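Local coordinates for protein PfkB (Polaromonas sp. JS666, PDB 4DU5) that is a pfkB-family carbohydrate kinase that probably transfers a phosphate group from ATP to a sugar, at residues Glu34-Leu38 with Met86-Leu90; Ala108-Thr112 with Gly134-His139. All blocks are in the same frame, centred on the assembly; numbering follows the deposited sequence.

Interaction 1 (Glu34-Leu38 with Met86-Leu90); sequences EAMML and MGRYL
The selenomethionines M37 and M86 meet where a strand crosses a helix, and their side chains cross at about a right angle. M37 CE lies 3.5 Å from SE of M86, while M37 SE rests beside CB and CG of the same residue. M37 gets there because its CG is placed anti to the backbone N (chi1 -167°) and the chain runs on extended before bending at its last torsion. Its SE also stands 5.3 Å from the centroid of the Y89 ring, oblique to it, a Met-aromatic contact; from the same side chain, CG touches CD2 of that ring at 4.1 Å. L90, one turn after M86, presses on backbone rather than on side-chain tips: its CD1 is 3.7 Å from M37 N, its CD2 3.6 Å from M36 O, and the CB of A35 borders CD1. No hydrogen bond crosses the contact, so shape and apolar burial carry it. Hydrogen bonds to neighbours probably help to position both elements. D84 accepts from the backbone N of both M86 and G87 at the start of helix 85-95, and M37 is bonded through its backbone to G113 and Q115. Strand 36-38 and helix 86-90 run nearly perpendicular, their axes 8.3 Å apart. F116 of the second subunit packs on M37, and H131 of the second subunit on M86. The helix thus lies against the small four-stranded sheet, probably the lid that pfkB-family kinases carry beside their large sheet, where Y89 meets K55, L90 meets T57 and M86 meets F114, while L81 meets L90 from the large sheet.

Interaction 2 (Ala108-Thr112 with Gly134-His139); sequences ATQKT and GSAASH
Q110 lays its side chain along A136, and K111 binds the same residue through its backbone. The tight part lies here: A136 N donates to K111 O at 2.8 Å with an N-H...O angle of 157°, and beside the bond Q110 CB lies 3.6 Å from the CB of A136. With CG beside its own backbone N (chi1 -55°) and the chain extended beyond, Q110 carries its amide across A136, where OE1 comes to 3.4 Å from the methyl carbon; that oxygen takes its hydrogen bond from NE of R80. In the fold, this ties the loop after strand 100-106 to the loop after strand 128-131, a loop that includes a short 3-10 segment, with the backbone N of H139 bonded to A136 O. Toward solvent the contact runs out at exposed H139, where Q110 NE2 lies 3.5 Å from CB and approaches the ring obliquely, the amide and ring planes 32° apart, with no hydrogen bond between them. K111 is the loose member: its CG comes no nearer than 4.3 Å to G134 O, and its chain then leads away, past exposed G134 and near K133 of the second subunit.

In the fold
The two contacts share a neighbourhood, their centres about 11 Å apart, but differ in burial and chemistry. Interaction 1 is a buried strand-on-helix contact held by selenium, methyl and ring packing; interaction 2 is a partly buried loop-to-loop contact, centred on one backbone hydrogen bond and fringed by exposed residues. They join at two places. E34, at the start of 34-38, probably hydrogen-bonds through OE2 to OG of S135, linking the two at 2.8 Å, and its CB packs on A137. T112, at the end of 108-112, lies against M86 and G87 of the helix and is hydrogen-bonded to D84.

Interaction 1 (Glu34-Leu38 with Met86-Leu90)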
loop_
_atom_site.group_PDB
_atom_site.type_symbol
_atom_site.label_atom_id
_atom_site.label_comp_id
_atom_site.label_asym_id
_atom_site.label_seq_id
_atom_site.Cartn_x
_atom_site.Cartn_y
_atom_site.Cartn_z
ATOM N N GLU A 34 -4.734 9.749 12.763
ATOM C CA GLU A 34 -4.672 9.057 11.505
ATOM C C GLU A 34 -5.313 7.715 11.639
ATOM O O GLU A 34 -4.921 6.924 12.485
ATOM C CB GLU A 34 -3.230 8.890 11.093
ATOM C CG GLU A 34 -3.068 7.861 10.050
ATOM C CD GLU A 34 -1.800 8.005 9.235
ATOM O OE1 GLU A 34 -0.775 8.491 9.768
ATOM O OE2 GLU A 34 -1.841 7.607 8.046
ATOM N N ALA A 35 -6.303 7.444 10.810
ATOM C CA ALA A 35 -6.732 6.065 10.653
ATOM C C ALA A 35 -5.980 5.463 9.490
ATOM O O ALA A 35 -5.568 6.162 8.591
ATOM C CB ALA A 35 -8.220 5.988 10.412
HETATM N N MSE A 36 -5.798 4.155 9.528
HETATM C CA MSE A 36 -5.256 3.397 8.415
HETATM C C MSE A 36 -6.126 2.181 8.204
HETATM O O MSE A 36 -6.863 1.790 9.099
HETATM C CB MSE A 36 -3.842 2.932 8.722
HETATM C CG MSE A 36 -2.873 4.032 9.017
HETATM SE SE MSE A 36 -1.524 3.382 10.260
HETATM C CE MSE A 36 -2.504 3.636 11.975
HETATM N N MSE A 37 -6.039 1.599 7.010
HETATM C CA MSE A 37 -6.687 0.340 6.699
HETATM C C MSE A 37 -5.801 -0.793 7.211
HETATM O O MSE A 37 -4.574 -0.793 7.039
HETATM C CB MSE A 37 -6.963 0.201 5.199
HETATM C CG MSE A 37 -7.901 -0.943 4.845
HETATM SE SE MSE A 37 -8.180 -1.307 2.895
HETATM C CE MSE A 37 -6.353 -1.880 2.417
ATOM N N LEU A 38 -6.452 -1.738 7.880
ATOM C CA LEU A 38 -5.799 -2.883 8.467
ATOM C C LEU A 38 -6.092 -4.160 7.688
ATOM O O LEU A 38 -7.216 -4.634 7.648
ATOM C CB LEU A 38 -6.240 -3.005 9.920
ATOM C CG LEU A 38 -5.726 -4.164 10.756
ATOM C CD1 LEU A 38 -4.336 -4.586 10.364
ATOM C CD2 LEU A 38 -5.726 -3.700 12.167
HETATM N N MSE A 86 -9.206 2.866 -0.270
HETATM C CA MSE A 86 -8.933 2.577 1.117
HETATM C C MSE A 86 -9.401 3.766 1.921
HETATM O O MSE A 86 -9.979 3.600 2.985
HETATM C CB MSE A 86 -7.433 2.357 1.355
HETATM C CG MSE A 86 -6.755 1.326 0.476
HETATM SE SE MSE A 86 -4.924 0.984 1.111
HETATM C CE MSE A 86 -3.945 2.570 0.535
ATOM N N GLY A 87 -9.125 4.960 1.396
ATOM C CA GLY A 87 -9.599 6.198 1.985
ATOM C C GLY A 87 -11.107 6.196 2.070
ATOM O O GLY A 87 -11.677 6.577 3.070
ATOM N N ARG A 88 -11.760 5.764 1.003
ATOM C CA ARG A 88 -13.223 5.797 0.966
ATOM C C ARG A 88 -13.793 4.762 1.923
ATOM O O ARG A 88 -14.849 4.987 2.518
ATOM C CB ARG A 88 -13.778 5.622 -0.454
ATOM C CG ARG A 88 -13.584 6.848 -1.376
ATOM C CD ARG A 88 -14.265 6.638 -2.729
ATOM N NE ARG A 88 -13.340 6.387 -3.844
ATOM C CZ ARG A 88 -13.101 5.196 -4.411
ATOM N NH1 ARG A 88 -13.685 4.091 -3.970
ATOM N NH2 ARG A 88 -12.256 5.109 -5.427
ATOM N N TYR A 89 -13.089 3.641 2.085
ATOM C CA TYR A 89 -13.472 2.666 3.082
ATOM C C TYR A 89 -13.397 3.283 4.509
ATOM O O TYR A 89 -14.336 3.164 5.306
ATOM C CB TYR A 89 -12.627 1.398 2.949
ATOM C CG TYR A 89 -12.728 0.510 4.158
ATOM C CD1 TYR A 89 -13.834 -0.328 4.352
ATOM C CD2 TYR A 89 -11.750 0.550 5.145
ATOM C CE1 TYR A 89 -13.947 -1.118 5.507
ATOM C CE2 TYR A 89 -11.859 -0.224 6.276
ATOM C CZ TYR A 89 -12.949 -1.054 6.450
ATOM O OH TYR A 89 -13.006 -1.814 7.575
ATOM N N LEU A 90 -12.300 3.960 4.813
ATOM C CA LEU A 90 -12.092 4.514 6.140
ATOM C C LEU A 90 -13.116 5.579 6.499
ATOM O O LEU A 90 -13.598 5.633 7.630
ATOM C CB LEU A 90 -10.674 5.054 6.275
ATOM C CG LEU A 90 -9.610 3.952 6.239
ATOM C CD1 LEU A 90 -8.225 4.553 6.328
ATOM C CD2 LEU A 90 -9.826 2.918 7.338
#

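Interaction 2 (Ala108-Thr112 with Gly134-His139)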
loop_
_atom_site.group_PDB
_atom_site.type_symbol
_atom_site.label_atom_id
_atom_site.label_comp_id
_atom_site.label_asym_id
_atom_site.label_seq_id
_atom_site.Cartn_x
_atom_site.Cartn_y
_atom_site.Cartn_z
ATOM N N ALA A 108 -7.514 14.284 -2.933
ATOM C CA ALA A 108 -7.087 13.414 -4.044
ATOM C C ALA A 108 -5.565 13.342 -4.377
ATOM O O ALA A 108 -5.139 12.409 -5.041
ATOM C CB ALA A 108 -7.908 13.688 -5.295
ATOM N N THR A 109 -4.762 14.298 -3.901
ATOM C CA THR A 109 -3.318 14.398 -4.215
ATOM C C THR A 109 -2.414 13.624 -3.242
ATOM O O THR A 109 -1.172 13.637 -3.345
ATOM C CB THR A 109 -2.888 15.890 -4.206
ATOM O OG1 THR A 109 -3.500 16.558 -5.316
ATOM C CG2 THR A 109 -1.349 16.071 -4.273
ATOM N N GLN A 110 -3.036 12.980 -2.262
ATOM C CA GLN A 110 -2.287 12.404 -1.150
ATOM C C GLN A 110 -2.755 10.977 -0.958
ATOM O O GLN A 110 -3.834 10.614 -1.445
ATOM C CB GLN A 110 -2.511 13.233 0.111
ATOM C CG GLN A 110 -2.194 14.718 -0.019
ATOM C CD GLN A 110 -2.435 15.448 1.283
ATOM O OE1 GLN A 110 -3.354 15.105 2.027
ATOM N NE2 GLN A 110 -1.601 16.448 1.582
ATOM N N LYS A 111 -1.946 10.177 -0.257
ATOM C CA LYS A 111 -2.228 8.723 -0.105
ATOM C C LYS A 111 -2.734 8.230 1.288
ATOM O O LYS A 111 -2.370 8.778 2.310
ATOM C CB LYS A 111 -1.054 7.893 -0.639
ATOM C CG LYS A 111 0.242 8.672 -0.814
ATOM C CD LYS A 111 1.208 7.939 -1.736
ATOM C CE LYS A 111 2.430 8.785 -2.128
ATOM N NZ LYS A 111 3.080 8.208 -3.369
ATOM N N THR A 112 -3.611 7.225 1.291
ATOM C CA THR A 112 -4.149 6.643 2.534
ATOM C C THR A 112 -3.194 5.611 3.113
ATOM O O THR A 112 -2.703 4.752 2.385
ATOM C CB THR A 112 -5.485 5.893 2.317
ATOM O OG1 THR A 112 -6.478 6.789 1.806
ATOM C CG2 THR A 112 -5.984 5.320 3.615
ATOM N N GLY A 134 4.480 9.357 4.764
ATOM C CA GLY A 134 4.102 10.322 3.751
ATOM C C GLY A 134 2.638 10.307 3.364
ATOM O O GLY A 134 2.304 10.799 2.284
ATOM N N SER A 135 1.777 9.783 4.257
ATOM C CA SER A 135 0.335 9.646 4.036
ATOM C C SER A 135 -0.366 10.979 4.169
ATOM O O SER A 135 0.222 11.945 4.665
ATOM C CB SER A 135 -0.277 8.674 5.039
ATOM O OG SER A 135 -0.520 9.337 6.261
ATOM N N ALA A 136 -1.634 11.021 3.752
ATOM C CA ALA A 136 -2.404 12.255 3.759
ATOM C C ALA A 136 -2.433 12.834 5.165
ATOM O O ALA A 136 -2.040 13.964 5.373
ATOM C CB ALA A 136 -3.807 12.011 3.229
ATOM N N ALA A 137 -2.871 12.035 6.134
ATOM C CA ALA A 137 -2.826 12.407 7.549
ATOM C C ALA A 137 -1.480 12.923 8.041
ATOM O O ALA A 137 -1.458 13.798 8.885
ATOM C CB ALA A 137 -3.281 11.246 8.420
ATOM N N SER A 138 -0.357 12.409 7.550
ATOM C CA SER A 138 0.916 12.944 8.060
ATOM C C SER A 138 1.118 14.396 7.651
ATOM O O SER A 138 1.891 15.123 8.266
ATOM C CB SER A 138 2.136 12.073 7.723
ATOM O OG SER A 138 2.561 12.213 6.390
ATOM N N HIS A 139 0.385 14.829 6.633
ATOM C CA HIS A 139 0.489 16.197 6.165
ATOM C C HIS A 139 -0.260 17.236 7.003
ATOM O O HIS A 139 -0.154 18.420 6.718
ATOM C CB HIS A 139 0.089 16.286 4.689
ATOM C CG HIS A 139 1.107 15.698 3.772
ATOM N ND1 HIS A 139 2.144 16.436 3.244
ATOM C CD2 HIS A 139 1.285 14.430 3.335
ATOM C CE1 HIS A 139 2.908 15.650 2.505
ATOM N NE2 HIS A 139 2.408 14.427 2.546
#